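Local coordinates for probable oxidoreductase (Pseudomonas aeruginosa, PDB 4B7C), which probably acts as an NADP-dependent oxidoreductase of the medium-chain dehydrogenase/reductase family, its physiological substrate being unestablished, at residues V153-A158 against S164-I169; R176-A181 against R213-G218. All blocks are in the same frame, centred on the assembly; numbering follows the deposited sequence.

Contact 1. Residues V153-A158 against S164-I169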
ATOM      1  N   VAL B 153      -4.380  -8.828 -15.161  1.00 38.58           N
ATOM      2  CA  VAL B 153      -4.275  -7.402 -14.940  1.00 37.11           C
ATOM      3  C   VAL B 153      -5.640  -6.767 -15.051  1.00 36.11           C
ATOM      4  O   VAL B 153      -6.324  -6.898 -16.071  1.00 40.35           O
ATOM      5  CB  VAL B 153      -3.327  -6.745 -15.961  1.00 37.16           C
ATOM      6  CG1 VAL B 153      -3.253  -5.245 -15.725  1.00 36.62           C
ATOM      7  CG2 VAL B 153      -1.953  -7.372 -15.856  1.00 36.71           C
ATOM      8  N   VAL B 154      -6.043  -6.073 -13.996  1.00 34.71           N
ATOM      9  CA  VAL B 154      -7.280  -5.311 -13.997  1.00 34.59           C
ATOM     10  C   VAL B 154      -6.995  -3.811 -14.030  1.00 37.19           C
ATOM     11  O   VAL B 154      -6.097  -3.299 -13.340  1.00 36.84           O
ATOM     12  CB  VAL B 154      -8.149  -5.652 -12.777  1.00 35.25           C
ATOM     13  CG1 VAL B 154      -9.357  -4.732 -12.705  1.00 32.53           C
ATOM     14  CG2 VAL B 154      -8.559  -7.118 -12.815  1.00 34.37           C
ATOM     15  N   ILE B 155      -7.740  -3.108 -14.876  1.00 39.03           N
ATOM     16  CA  ILE B 155      -7.529  -1.697 -15.098  1.00 37.20           C
ATOM     17  C   ILE B 155      -8.805  -0.912 -14.826  1.00 38.09           C
ATOM     18  O   ILE B 155      -9.838  -1.143 -15.463  1.00 38.77           O
ATOM     19  CB  ILE B 155      -7.055  -1.452 -16.558  1.00 38.48           C
ATOM     20  CG1 ILE B 155      -6.050  -2.532 -17.052  1.00 39.85           C
ATOM     21  CG2 ILE B 155      -6.579  -0.010 -16.714  1.00 37.97           C
ATOM     22  CD1 ILE B 155      -4.841  -1.951 -17.740  1.00 41.62           C
ATOM     23  N   SER B 156      -8.745   0.027 -13.883  1.00 37.23           N
ATOM     24  CA  SER B 156      -9.857   0.958 -13.655  1.00 36.33           C
ATOM     25  C   SER B 156      -9.700   2.201 -14.536  1.00 36.83           C
ATOM     26  O   SER B 156      -8.604   2.502 -15.013  1.00 36.26           O
ATOM     27  CB  SER B 156      -9.978   1.351 -12.183  1.00 36.07           C
ATOM     28  OG  SER B 156      -8.895   2.158 -11.768  1.00 39.31           O
ATOM     29  N   GLY B 157     -10.802   2.927 -14.736  1.00 35.40           N
ATOM     30  CA  GLY B 157     -10.852   4.029 -15.702  1.00 35.38           C
ATOM     31  C   GLY B 157     -10.309   3.574 -17.051  1.00 35.76           C
ATOM     32  O   GLY B 157      -9.590   4.305 -17.730  1.00 35.83           O
ATOM     33  N   ALA B 158     -10.676   2.359 -17.431  1.00 34.02           N
ATOM     34  CA  ALA B 158     -10.018   1.638 -18.514  1.00 34.99           C
ATOM     35  C   ALA B 158     -10.217   2.260 -19.904  1.00 37.56           C
ATOM     36  O   ALA B 158      -9.408   2.024 -20.806  1.00 36.16           O
ATOM     37  CB  ALA B 158     -10.457   0.187 -18.515  1.00 34.37           C
ATOM     38  N   SER B 164      -6.598   3.004 -21.047  1.00 33.62           N
ATOM     39  CA  SER B 164      -6.729   2.352 -22.362  1.00 37.09           C
ATOM     40  C   SER B 164      -5.373   1.964 -22.915  1.00 36.55           C
ATOM     41  O   SER B 164      -5.219   0.914 -23.539  1.00 38.69           O
ATOM     42  CB  SER B 164      -7.472   3.245 -23.365  1.00 39.14           C
ATOM     43  OG  SER B 164      -6.802   4.469 -23.558  1.00 43.37           O
ATOM     44  N   VAL B 165      -4.375   2.802 -22.674  1.00 34.59           N
ATOM     45  CA  VAL B 165      -2.996   2.467 -23.065  1.00 33.49           C
ATOM     46  C   VAL B 165      -2.402   1.362 -22.186  1.00 34.04           C
ATOM     47  O   VAL B 165      -1.788   0.422 -22.686  1.00 32.28           O
ATOM     48  CB  VAL B 165      -2.079   3.706 -23.024  1.00 34.14           C
ATOM     49  CG1 VAL B 165      -0.624   3.298 -23.245  1.00 31.27           C
ATOM     50  CG2 VAL B 165      -2.536   4.720 -24.070  1.00 31.97           C
ATOM     51  N   ALA B 166      -2.588   1.486 -20.876  1.00 33.30           N
ATOM     52  CA  ALA B 166      -2.072   0.503 -19.920  1.00 35.38           C
ATOM     53  C   ALA B 166      -2.558  -0.924 -20.246  1.00 35.38           C
ATOM     54  O   ALA B 166      -1.779  -1.874 -20.243  1.00 36.13           O
ATOM     55  CB  ALA B 166      -2.468   0.892 -18.485  1.00 34.14           C
ATOM     56  N   GLY B 167      -3.848  -1.054 -20.528  1.00 36.92           N
ATOM     57  CA  GLY B 167      -4.441  -2.352 -20.872  1.00 37.27           C
ATOM     58  C   GLY B 167      -3.853  -2.975 -22.127  1.00 35.89           C
ATOM     59  O   GLY B 167      -3.639  -4.179 -22.190  1.00 36.61           O
ATOM     60  N   GLN B 168      -3.559  -2.140 -23.111  1.00 38.41           N
ATOM     61  CA  GLN B 168      -2.961  -2.609 -24.361  1.00 39.44           C
ATOM     62  C   GLN B 168      -1.528  -3.059 -24.154  1.00 40.55           C
ATOM     63  O   GLN B 168      -1.091  -4.082 -24.692  1.00 41.02           O
ATOM     64  CB  GLN B 168      -3.028  -1.523 -25.440  1.00 42.53           C
ATOM     65  CG  GLN B 168      -4.447  -1.192 -25.884  1.00 42.72           C
ATOM     66  CD  GLN B 168      -4.496  -0.108 -26.950  1.00 43.08           C
ATOM     67  OE1 GLN B 168      -4.247  -0.375 -28.117  1.00 47.80           O
ATOM     68  NE2 GLN B 168      -4.833   1.115 -26.553  1.00 42.88           N
ATOM     69  N   ILE B 169      -0.786  -2.306 -23.352  1.00 40.46           N
ATOM     70  CA  ILE B 169       0.578  -2.714 -23.001  1.00 38.07           C
ATOM     71  C   ILE B 169       0.546  -4.069 -22.294  1.00 37.69           C
ATOM     72  O   ILE B 169       1.336  -4.963 -22.595  1.00 38.21           O
ATOM     73  CB  ILE B 169       1.291  -1.673 -22.114  1.00 37.23           C
ATOM     74  CG1 ILE B 169       1.490  -0.360 -22.880  1.00 37.89           C
ATOM     75  CG2 ILE B 169       2.661  -2.196 -21.690  1.00 35.00           C
ATOM     76  CD1 ILE B 169       2.026   0.774 -22.032  1.00 36.77           C
TER
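The opening of a Rossmann beta-alpha-beta unit brings Ile155 of strand 152-155 against Ala166 and Gly167 of the helix 161-172 that follows it. The fit is close, with Ile155 CA and Gly167 CA 6.6 Å apart: glycine presents bare backbone where the isoleucine side chain arrives. Ile155 sends its ethyl branch toward the helix, CG1 lying anti to the carbonyl carbon (chi1 -40°), and the CD1 methyl reaches across the Ala166-Gly167 peptide. There it comes 3.1 Å from Gly167 N, a separation so short, with chi2 at -133°, away from any staggered value, that the exact placing of CD1 is doubtful. With the same reserve, Ile155 CD1 lies 3.8 Å from Ala166 CB, whose small methyl lets strand and helix lie close; helix 132-145 also borders Ala166. Farther along, the loop bends back so that Ala158 O stands 3.0 Å from Ser164 N, but the angle is too poor for a hydrogen bond. Ser164 CB touches the same oxygen, while its hydroxyl bonds to Gly160 O. On the helix, Gln168 NE2 bonds to Ser164 O at 3.0 Å from above the carbonyl plane, and Gln168 OE1 accepts from Gln304 N. A strand, a turn rich in glycine and alanine, and a closely packed helix are characteristic of the dinucleotide-binding Rossmann fold, consistent with NADP use.

Contact 2. Residues R176-A181 against R213-G218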
ATOM      1  N   ARG B 176      -3.638 -11.570 -19.160  1.00 49.41           N
ATOM      2  CA  ARG B 176      -5.080 -11.487 -19.259  1.00 48.03           C
ATOM      3  C   ARG B 176      -5.479 -10.104 -18.774  1.00 47.49           C
ATOM      4  O   ARG B 176      -5.162  -9.714 -17.650  1.00 49.03           O
ATOM      5  CB  ARG B 176      -5.763 -12.577 -18.431  1.00 49.55           C
ATOM      6  CG  ARG B 176      -7.274 -12.456 -18.433  1.00 52.56           C
ATOM      7  CD  ARG B 176      -7.998 -13.587 -17.717  1.00 54.76           C
ATOM      8  NE  ARG B 176      -9.427 -13.276 -17.740  1.00 58.30           N
ATOM      9  CZ  ARG B 176     -10.240 -13.477 -18.779  1.00 60.46           C
ATOM     10  NH1 ARG B 176      -9.802 -14.044 -19.901  1.00 60.71           N
ATOM     11  NH2 ARG B 176     -11.515 -13.115 -18.688  1.00 63.52           N
ATOM     12  N   VAL B 177      -6.204  -9.372 -19.614  1.00 46.62           N
ATOM     13  CA  VAL B 177      -6.511  -7.974 -19.353  1.00 43.60           C
ATOM     14  C   VAL B 177      -8.008  -7.712 -19.219  1.00 45.63           C
ATOM     15  O   VAL B 177      -8.782  -7.901 -20.164  1.00 48.22           O
ATOM     16  CB  VAL B 177      -5.948  -7.064 -20.459  1.00 43.41           C
ATOM     17  CG1 VAL B 177      -6.117  -5.605 -20.078  1.00 42.49           C
ATOM     18  CG2 VAL B 177      -4.493  -7.395 -20.728  1.00 41.07           C
ATOM     19  N   VAL B 178      -8.395  -7.228 -18.043  1.00 43.82           N
ATOM     20  CA  VAL B 178      -9.784  -6.927 -17.736  1.00 42.28           C
ATOM     21  C   VAL B 178      -9.943  -5.460 -17.385  1.00 42.01           C
ATOM     22  O   VAL B 178      -9.310  -4.937 -16.457  1.00 46.20           O
ATOM     23  CB  VAL B 178     -10.323  -7.812 -16.589  1.00 42.11           C
ATOM     24  CG1 VAL B 178     -11.751  -7.428 -16.231  1.00 42.55           C
ATOM     25  CG2 VAL B 178     -10.269  -9.277 -16.990  1.00 42.13           C
ATOM     26  N   GLY B 179     -10.822  -4.801 -18.124  1.00 41.29           N
ATOM     27  CA  GLY B 179     -11.106  -3.388 -17.911  1.00 40.23           C
ATOM     28  C   GLY B 179     -12.344  -3.160 -17.079  1.00 41.65           C
ATOM     29  O   GLY B 179     -13.285  -3.953 -17.112  1.00 48.13           O
ATOM     30  N   ILE B 180     -12.336  -2.080 -16.313  1.00 40.53           N
ATOM     31  CA  ILE B 180     -13.515  -1.623 -15.604  1.00 44.14           C
ATOM     32  C   ILE B 180     -13.846  -0.239 -16.126  1.00 49.34           C
ATOM     33  O   ILE B 180     -13.029   0.674 -16.039  1.00 49.72           O
ATOM     34  CB  ILE B 180     -13.316  -1.520 -14.075  1.00 43.24           C
ATOM     35  CG1 ILE B 180     -12.929  -2.879 -13.479  1.00 44.24           C
ATOM     36  CG2 ILE B 180     -14.589  -0.995 -13.429  1.00 40.53           C
ATOM     37  CD1 ILE B 180     -12.575  -2.810 -12.003  1.00 42.93           C
ATOM     38  N   ALA B 181     -15.054  -0.089 -16.661  1.00 54.67           N
ATOM     39  CA  ALA B 181     -15.495   1.182 -17.235  1.00 53.46           C
ATOM     40  C   ALA B 181     -17.003   1.360 -17.121  1.00 56.66           C
ATOM     41  O   ALA B 181     -17.748   0.388 -16.961  1.00 56.83           O
ATOM     42  CB  ALA B 181     -15.067   1.264 -18.689  1.00 50.86           C
ATOM     43  N   ARG B 213     -16.528 -13.541 -12.639  1.00 66.30           N
ATOM     44  CA  ARG B 213     -16.582 -14.101 -13.987  1.00 67.48           C
ATOM     45  C   ARG B 213     -15.279 -13.887 -14.755  1.00 66.68           C
ATOM     46  O   ARG B 213     -14.723 -14.821 -15.337  1.00 63.78           O
ATOM     47  CB  ARG B 213     -17.739 -13.478 -14.766  1.00 68.47           C
ATOM     48  CG  ARG B 213     -17.820 -13.946 -16.211  1.00 69.32           C
ATOM     49  CD  ARG B 213     -18.922 -13.245 -16.987  1.00 70.71           C
ATOM     50  NE  ARG B 213     -18.627 -11.833 -17.241  1.00 67.68           N
ATOM     51  CZ  ARG B 213     -19.200 -10.803 -16.619  1.00 67.64           C
ATOM     52  NH1 ARG B 213     -20.123 -10.991 -15.680  1.00 69.33           N
ATOM     53  NH2 ARG B 213     -18.851  -9.565 -16.939  1.00 65.16           N
ATOM     54  N   GLU B 214     -14.800 -12.647 -14.745  1.00 67.39           N
ATOM     55  CA  GLU B 214     -13.666 -12.250 -15.590  1.00 67.18           C
ATOM     56  C   GLU B 214     -12.284 -12.589 -15.021  1.00 65.08           C
ATOM     57  O   GLU B 214     -11.314 -12.688 -15.773  1.00 66.30           O
ATOM     58  CB  GLU B 214     -13.722 -10.753 -15.902  1.00 65.71           C
ATOM     59  CG  GLU B 214     -14.935 -10.318 -16.720  1.00 67.24           C
ATOM     60  CD  GLU B 214     -14.985 -10.922 -18.116  1.00 65.33           C
ATOM     61  OE1 GLU B 214     -13.924 -11.288 -18.672  1.00 63.94           O
ATOM     62  OE2 GLU B 214     -16.103 -11.030 -18.655  1.00 69.77           O
ATOM     63  N   CYS B 215     -12.195 -12.744 -13.703  1.00 64.78           N
ATOM     64  CA  CYS B 215     -10.905 -12.992 -13.024  1.00 66.06           C
ATOM     65  C   CYS B 215     -10.943 -14.236 -12.144  1.00 69.68           C
ATOM     66  O   CYS B 215     -10.760 -14.146 -10.927  1.00 69.54           O
ATOM     67  CB  CYS B 215     -10.490 -11.788 -12.171  1.00 63.69           C
ATOM     68  SG  CYS B 215     -10.646 -10.205 -12.987  1.00 56.44           S
ATOM     69  N   PRO B 216     -11.125 -15.413 -12.763  1.00 73.50           N
ATOM     70  CA  PRO B 216     -11.303 -16.639 -11.987  1.00 74.53           C
ATOM     71  C   PRO B 216     -10.110 -17.013 -11.098  1.00 73.67           C
ATOM     72  O   PRO B 216     -10.298 -17.668 -10.072  1.00 76.70           O
ATOM     73  CB  PRO B 216     -11.524 -17.703 -13.068  1.00 74.24           C
ATOM     74  CG  PRO B 216     -10.806 -17.181 -14.265  1.00 74.93           C
ATOM     75  CD  PRO B 216     -10.958 -15.686 -14.203  1.00 73.47           C
ATOM     76  N   LYS B 217      -8.905 -16.615 -11.500  1.00 70.92           N
ATOM     77  CA  LYS B 217      -7.685 -16.907 -10.722  1.00 69.56           C
ATOM     78  C   LYS B 217      -7.189 -15.705  -9.904  1.00 64.60           C
ATOM     79  O   LYS B 217      -6.031 -15.640  -9.508  1.00 68.41           O
ATOM     80  CB  LYS B 217      -6.574 -17.424 -11.647  1.00 72.08           C
ATOM     81  CG  LYS B 217      -6.886 -18.809 -12.214  1.00 76.96           C
ATOM     82  CD  LYS B 217      -5.759 -19.486 -12.923  1.00 80.14           C
ATOM     83  CE  LYS B 217      -5.770 -21.014 -12.961  1.00 79.72           C
ATOM     84  NZ  LYS B 217      -4.622 -21.540 -13.744  1.00 81.95           N
ATOM     85  N   GLY B 218      -8.084 -14.768  -9.629  1.00 58.24           N
ATOM     86  CA  GLY B 218      -7.737 -13.575  -8.866  1.00 56.07           C
ATOM     87  C   GLY B 218      -7.034 -12.500  -9.690  1.00 55.16           C
ATOM     88  O   GLY B 218      -6.795 -12.668 -10.891  1.00 58.21           O
TER
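Strand 176-181 passes the C-terminal end of helix 207-214, with Val178 CA and Glu214 CA 6.9 Å apart, and Cys215 is the first residue to leave the helical conformation. This is strand-to-helix packing in the Rossmann fold: the chain then makes a type I turn from Cys215 to Gly218 and enters strand 219-224. Arg176 carries the polar half. Its CG is anti to the backbone N (chi1 176°), and the extended chain from CG to NE takes the guanidinium up to the helix end. There it grips one atom side-on with two nitrogens: Glu214 O, near the guanidinium plane at its edge, receives NE at 2.8 Å, nearly in line with the C=O bond, and NH2 at 3.0 Å. A long, positively charged arginine suits this place, since carbonyls at a helix's C-terminal end lack the next turn's N-H groups and the charge probably also interacts favourably with the negative end of the helix dipole. Arg176 NH2 also forms a salt bridge with Glu214 OE1 at 3.0 Å; the bend of Glu214 at chi2 (-64°) folds its carboxylate back beside the guanidinium, their planes only 8° apart. The other oxygen, OE2, forms a salt bridge with Arg213 NE, met on its anti side but well out of the carboxylate plane, so the glutamate joins two arginines; Arg213 in turn pairs with Glu205. Next to this network, along the strand, compact, branched Val178 fits an apolar patch: Val178 CG1 and CG2 both lie 3.9 Å from Glu214 CB, and CG2 also rests 4.1 Å from Cys215 SG.

Contacts 1 and 2 serve one parallel sheet through neighbouring strands, 152-155 and 176-181, which are joined by backbone pairs such as Ile155 O with Ile180 N. Strand 176-181 also completes the beta-alpha-beta unit that contact 1 begins. It faces two ways: Val177 packs on helix 161-172, its CG1 near Gly167 O, whereas Arg176 and Val178 turn to segment 213-218. The chemistry of the two contacts follows their place. Contact 1 is wholly buried and built from small or aliphatic residues, matched by shape. Contact 2, farther from the chain's centre and only partly buried, adds charged groups to a small apolar patch and meets the carbonyl at a helix end.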